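Local coordinates for protein AT-less polyketide synthase (Streptomyces platensis subsp. rosaceus, PDB 4QYR) that probably extends polyketide chains by decarboxylative condensation of carrier-protein-bound units, as a ketosynthase domain of the isomigrastatin assembly line, at residues L83-L96 against F142-I156. Sequence-based numbering, arbitrary orientation.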
loop_
_atom_site.group_PDB
_atom_site.type_symbol
_atom_site.label_atom_id
_atom_site.label_comp_id
_atom_site.label_asym_id
_atom_site.label_seq_id
_atom_site.Cartn_x
_atom_site.Cartn_y
_atom_site.Cartn_z
ATOM N N LEU A 83 -9.354 -16.727 22.185
ATOM C CA LEU A 83 -9.323 -15.293 22.426
ATOM C C LEU A 83 -8.585 -14.489 21.332
ATOM O O LEU A 83 -9.060 -13.445 20.899
ATOM C CB LEU A 83 -8.687 -15.040 23.787
ATOM C CG LEU A 83 -8.639 -13.583 24.238
ATOM C CD1 LEU A 83 -10.028 -12.937 24.241
ATOM C CD2 LEU A 83 -7.990 -13.505 25.611
ATOM N N GLU A 84 -7.431 -14.965 20.877
ATOM C CA GLU A 84 -6.721 -14.258 19.815
ATOM C C GLU A 84 -7.550 -14.252 18.540
ATOM O O GLU A 84 -7.527 -13.297 17.765
ATOM C CB GLU A 84 -5.355 -14.889 19.545
ATOM C CG GLU A 84 -4.643 -14.274 18.362
ATOM C CD GLU A 84 -3.155 -14.586 18.311
ATOM O OE1 GLU A 84 -2.728 -15.577 18.959
ATOM O OE2 GLU A 84 -2.420 -13.829 17.619
ATOM N N ALA A 85 -8.290 -15.328 18.323
ATOM C CA ALA A 85 -9.052 -15.469 17.099
ATOM C C ALA A 85 -10.333 -14.676 17.189
ATOM O O ALA A 85 -10.803 -14.150 16.188
ATOM C CB ALA A 85 -9.342 -16.908 16.825
ATOM N N GLU A 86 -10.892 -14.575 18.389
ATOM C CA GLU A 86 -12.154 -13.861 18.575
ATOM C C GLU A 86 -12.010 -12.339 18.395
ATOM O O GLU A 86 -12.978 -11.642 18.099
ATOM C CB GLU A 86 -12.744 -14.174 19.948
ATOM C CG GLU A 86 -13.471 -15.502 19.984
ATOM C CD GLU A 86 -14.127 -15.828 21.327
ATOM O OE1 GLU A 86 -13.747 -15.219 22.352
ATOM O OE2 GLU A 86 -15.036 -16.695 21.348
ATOM N N LEU A 87 -10.801 -11.826 18.567
ATOM C CA LEU A 87 -10.570 -10.408 18.425
ATOM C C LEU A 87 -9.937 -10.142 17.072
ATOM O O LEU A 87 -9.538 -9.011 16.774
ATOM C CB LEU A 87 -9.678 -9.895 19.546
ATOM C CG LEU A 87 -10.272 -10.206 20.914
ATOM C CD1 LEU A 87 -9.287 -9.941 22.032
ATOM C CD2 LEU A 87 -11.547 -9.396 21.115
HETATM N N MSE A 88 -9.853 -11.185 16.251
HETATM C CA MSE A 88 -9.231 -11.054 14.941
HETATM C C MSE A 88 -10.258 -10.822 13.863
HETATM O O MSE A 88 -11.148 -11.639 13.678
HETATM C CB MSE A 88 -8.423 -12.290 14.587
HETATM C CG MSE A 88 -7.644 -12.123 13.287
HETATM SE SE MSE A 88 -6.418 -13.609 12.963
HETATM C CE MSE A 88 -5.699 -13.770 14.776
ATOM N N ASP A 89 -10.125 -9.694 13.174
ATOM C CA ASP A 89 -10.959 -9.335 12.038
ATOM C C ASP A 89 -11.175 -10.548 11.166
ATOM O O ASP A 89 -10.212 -11.149 10.706
ATOM C CB ASP A 89 -10.278 -8.211 11.249
ATOM C CG ASP A 89 -11.087 -7.728 10.049
ATOM O OD1 ASP A 89 -12.264 -8.099 9.910
ATOM O OD2 ASP A 89 -10.538 -6.914 9.266
ATOM N N PRO A 90 -12.443 -10.943 10.977
ATOM C CA PRO A 90 -12.778 -12.049 10.087
ATOM C C PRO A 90 -12.161 -11.888 8.703
ATOM O O PRO A 90 -11.898 -12.884 8.046
ATOM C CB PRO A 90 -14.302 -11.983 10.039
ATOM C CG PRO A 90 -14.653 -11.525 11.381
ATOM C CD PRO A 90 -13.642 -10.456 11.674
ATOM N N GLN A 91 -11.912 -10.654 8.280
ATOM C CA GLN A 91 -11.192 -10.411 7.037
ATOM C C GLN A 91 -9.801 -11.052 7.069
ATOM O O GLN A 91 -9.371 -11.666 6.098
ATOM C CB GLN A 91 -11.082 -8.913 6.756
ATOM C CG GLN A 91 -12.430 -8.213 6.602
ATOM C CD GLN A 91 -12.292 -6.811 6.041
ATOM O OE1 GLN A 91 -12.873 -6.475 5.008
ATOM N NE2 GLN A 91 -11.518 -5.987 6.717
ATOM N N HIS A 92 -9.097 -10.933 8.184
ATOM C CA HIS A 92 -7.794 -11.574 8.269
ATOM C C HIS A 92 -7.964 -13.081 8.268
ATOM O O HIS A 92 -7.131 -13.803 7.740
ATOM C CB HIS A 92 -7.029 -11.142 9.519
ATOM C CG HIS A 92 -6.824 -9.664 9.633
ATOM N ND1 HIS A 92 -5.792 -9.116 10.360
ATOM C CD2 HIS A 92 -7.526 -8.621 9.133
ATOM C CE1 HIS A 92 -5.867 -7.798 10.307
ATOM N NE2 HIS A 92 -6.907 -7.472 9.564
ATOM N N ARG A 93 -9.048 -13.555 8.862
ATOM C CA ARG A 93 -9.246 -14.993 9.010
ATOM C C ARG A 93 -9.540 -15.632 7.668
ATOM O O ARG A 93 -8.919 -16.624 7.303
ATOM C CB ARG A 93 -10.378 -15.306 9.992
ATOM C CG ARG A 93 -10.334 -14.496 11.273
ATOM C CD ARG A 93 -11.081 -15.178 12.356
ATOM N NE ARG A 93 -11.693 -14.225 13.267
ATOM C CZ ARG A 93 -12.982 -14.235 13.597
ATOM N NH1 ARG A 93 -13.795 -15.144 13.078
ATOM N NH2 ARG A 93 -13.459 -13.339 14.448
ATOM N N LEU A 94 -10.475 -15.058 6.921
ATOM C CA LEU A 94 -10.795 -15.601 5.609
ATOM C C LEU A 94 -9.645 -15.420 4.616
ATOM O O LEU A 94 -9.485 -16.221 3.703
ATOM C CB LEU A 94 -12.068 -14.970 5.055
ATOM C CG LEU A 94 -13.385 -15.302 5.765
ATOM C CD1 LEU A 94 -14.520 -15.426 4.748
ATOM C CD2 LEU A 94 -13.267 -16.558 6.588
ATOM N N ALA A 95 -8.847 -14.373 4.801
ATOM C CA ALA A 95 -7.675 -14.153 3.954
ATOM C C ALA A 95 -6.740 -15.336 4.061
ATOM O O ALA A 95 -6.419 -15.975 3.062
ATOM C CB ALA A 95 -6.967 -12.890 4.336
ATOM N N LEU A 96 -6.336 -15.629 5.289
ATOM C CA LEU A 96 -5.520 -16.784 5.608
ATOM C C LEU A 96 -6.028 -18.052 4.943
ATOM O O LEU A 96 -5.266 -18.807 4.336
ATOM C CB LEU A 96 -5.485 -16.991 7.118
ATOM C CG LEU A 96 -4.520 -16.132 7.924
ATOM C CD1 LEU A 96 -4.771 -16.286 9.426
ATOM C CD2 LEU A 96 -3.089 -16.500 7.568
ATOM N N PHE A 142 -4.474 -8.447 21.621
ATOM C CA PHE A 142 -4.831 -9.152 20.398
ATOM C C PHE A 142 -5.688 -8.308 19.471
ATOM O O PHE A 142 -5.769 -8.591 18.267
ATOM C CB PHE A 142 -5.568 -10.455 20.708
ATOM C CG PHE A 142 -4.691 -11.531 21.282
ATOM C CD1 PHE A 142 -3.417 -11.741 20.783
ATOM C CD2 PHE A 142 -5.136 -12.311 22.352
ATOM C CE1 PHE A 142 -2.610 -12.722 21.331
ATOM C CE2 PHE A 142 -4.344 -13.284 22.890
ATOM C CZ PHE A 142 -3.078 -13.490 22.390
ATOM N N THR A 143 -6.345 -7.288 20.023
ATOM C CA THR A 143 -7.245 -6.466 19.213
ATOM C C THR A 143 -6.474 -5.676 18.176
ATOM O O THR A 143 -6.825 -5.680 16.997
ATOM C CB THR A 143 -8.047 -5.462 20.029
ATOM O OG1 THR A 143 -8.581 -6.081 21.207
ATOM C CG2 THR A 143 -9.176 -4.912 19.168
ATOM N N ALA A 144 -5.422 -5.004 18.638
ATOM C CA ALA A 144 -4.558 -4.198 17.782
ATOM C C ALA A 144 -3.957 -5.031 16.647
ATOM O O ALA A 144 -4.075 -4.695 15.466
ATOM C CB ALA A 144 -3.463 -3.572 18.606
ATOM N N THR A 145 -3.294 -6.110 17.030
ATOM C CA THR A 145 -2.845 -7.112 16.105
ATOM C C THR A 145 -3.977 -7.658 15.225
ATOM O O THR A 145 -3.785 -7.955 14.043
ATOM C CB THR A 145 -2.184 -8.243 16.888
ATOM O OG1 THR A 145 -0.771 -8.023 16.906
ATOM C CG2 THR A 145 -2.506 -9.622 16.292
ATOM N N GLY A 146 -5.165 -7.783 15.802
ATOM C CA GLY A 146 -6.242 -8.458 15.107
ATOM C C GLY A 146 -6.955 -7.583 14.114
ATOM O O GLY A 146 -7.846 -8.028 13.389
ATOM N N ASN A 147 -6.568 -6.320 14.074
ATOM C CA ASN A 147 -7.324 -5.376 13.290
ATOM C C ASN A 147 -6.534 -4.376 12.490
ATOM O O ASN A 147 -7.114 -3.627 11.722
ATOM C CB ASN A 147 -8.279 -4.655 14.206
ATOM C CG ASN A 147 -9.417 -5.533 14.600
ATOM O OD1 ASN A 147 -10.358 -5.715 13.818
ATOM N ND2 ASN A 147 -9.327 -6.141 15.789
ATOM N N ALA A 148 -5.223 -4.367 12.643
ATOM C CA ALA A 148 -4.392 -3.521 11.806
ATOM C C ALA A 148 -4.305 -4.110 10.393
ATOM O O ALA A 148 -4.103 -5.314 10.231
ATOM C CB ALA A 148 -3.026 -3.382 12.421
ATOM N N HIS A 149 -4.457 -3.279 9.365
ATOM C CA HIS A 149 -4.437 -3.804 7.995
ATOM C C HIS A 149 -3.093 -4.432 7.640
ATOM O O HIS A 149 -3.027 -5.415 6.898
ATOM C CB HIS A 149 -4.762 -2.711 6.988
ATOM C CG HIS A 149 -6.198 -2.295 6.988
ATOM N ND1 HIS A 149 -7.188 -3.047 7.578
ATOM C CD2 HIS A 149 -6.810 -1.201 6.475
ATOM C CE1 HIS A 149 -8.350 -2.435 7.428
ATOM N NE2 HIS A 149 -8.147 -1.314 6.762
ATOM N N SER A 150 -2.024 -3.844 8.157
ATOM C CA SER A 150 -0.695 -4.403 7.991
ATOM C C SER A 150 -0.637 -5.857 8.413
ATOM O O SER A 150 0.046 -6.669 7.793
ATOM C CB SER A 150 0.313 -3.608 8.803
ATOM O OG SER A 150 -0.292 -3.158 10.003
HETATM N N MSE A 151 -1.369 -6.196 9.462
HETATM C CA MSE A 151 -1.302 -7.554 9.974
HETATM C C MSE A 151 -1.904 -8.551 9.016
HETATM O O MSE A 151 -1.416 -9.678 8.892
HETATM C CB MSE A 151 -1.974 -7.655 11.338
HETATM C CG MSE A 151 -1.022 -7.277 12.468
HETATM SE SE MSE A 151 0.658 -8.283 12.360
HETATM C CE MSE A 151 1.659 -7.235 13.628
ATOM N N LEU A 152 -2.947 -8.133 8.322
ATOM C CA LEU A 152 -3.538 -8.983 7.318
ATOM C C LEU A 152 -2.449 -9.544 6.406
ATOM O O LEU A 152 -2.385 -10.746 6.181
ATOM C CB LEU A 152 -4.570 -8.215 6.511
ATOM C CG LEU A 152 -5.503 -9.034 5.628
ATOM C CD1 LEU A 152 -6.729 -8.204 5.344
ATOM C CD2 LEU A 152 -4.844 -9.397 4.349
ATOM N N ALA A 153 -1.579 -8.675 5.905
ATOM C CA ALA A 153 -0.526 -9.111 4.998
ATOM C C ALA A 153 0.596 -9.792 5.765
ATOM O O ALA A 153 1.006 -10.894 5.413
ATOM C CB ALA A 153 0.016 -7.926 4.193
ATOM N N ASN A 154 1.087 -9.147 6.817
ATOM C CA ASN A 154 2.272 -9.649 7.501
ATOM C C ASN A 154 2.041 -11.023 8.142
ATOM O O ASN A 154 2.917 -11.887 8.123
ATOM C CB ASN A 154 2.749 -8.647 8.562
ATOM C CG ASN A 154 3.118 -7.281 7.973
ATOM O OD1 ASN A 154 3.426 -7.150 6.788
ATOM N ND2 ASN A 154 3.106 -6.264 8.815
ATOM N N ARG A 155 0.856 -11.239 8.689
ATOM C CA ARG A 155 0.566 -12.536 9.287
ATOM C C ARG A 155 0.693 -13.632 8.210
ATOM O O ARG A 155 1.112 -14.754 8.496
ATOM C CB ARG A 155 -0.820 -12.531 9.938
ATOM C CG ARG A 155 -1.279 -13.860 10.475
ATOM C CD ARG A 155 -2.158 -13.693 11.700
ATOM N NE ARG A 155 -2.875 -12.419 11.683
ATOM C CZ ARG A 155 -3.163 -11.718 12.778
ATOM N NH1 ARG A 155 -2.787 -12.155 13.984
ATOM N NH2 ARG A 155 -3.814 -10.573 12.671
ATOM N N ILE A 156 0.374 -13.302 6.966
ATOM C CA ILE A 156 0.495 -14.280 5.892
ATOM C C ILE A 156 1.954 -14.587 5.615
ATOM O O ILE A 156 2.341 -15.744 5.515
ATOM C CB ILE A 156 -0.174 -13.797 4.593
ATOM C CG1 ILE A 156 -1.696 -13.909 4.715
ATOM C CG2 ILE A 156 0.285 -14.633 3.410
ATOM C CD1 ILE A 156 -2.460 -12.932 3.808
#
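His92 fills a hole between Gly146, Asn147, Leu152 and Arg155, a single knob-into-hole contact between two segments that each hold the end of one helix and the start of the next, in the N-terminal half of the thiolase-fold ketosynthase. Helices 90-96 and 149-156 run nearly parallel, their short axes 9.6 Å apart and crossing at -24°. Leu152 CB lies 3.9 Å from the centroid of the His92 ring, almost on the ring normal, a CH-pi contact, and Gly146 O sits over the opposite face, toward the rim. At the ring edge His92 ND1 accepts a weak, 3.4 Å bond from Arg155 NH2, which also donates to Thr145 O, above that carbonyl's plane. Met88 SE is centred over one face of the Arg155 guanidinium, 3.8 Å above its plane. The backbones join where Asp89 N donates to Gly146 O at 2.8 Å and 160°, just before helix 90-96, which Asp89 caps by accepting from Gln91 N. Further out, Glu84 lies across one face of Phe142: CB stands 3.6 Å from the ring centroid, and CG, anti to the backbone N, carries the carboxylate over the ring, their planes 16° apart. Tyr128 of helix 127-135 packs against Asp89, while Ala95, Leu152 and Ile156 reach Phe121 of strand 117-122, and Phe425 of the second subunit packs on Met151 of helix 149-156.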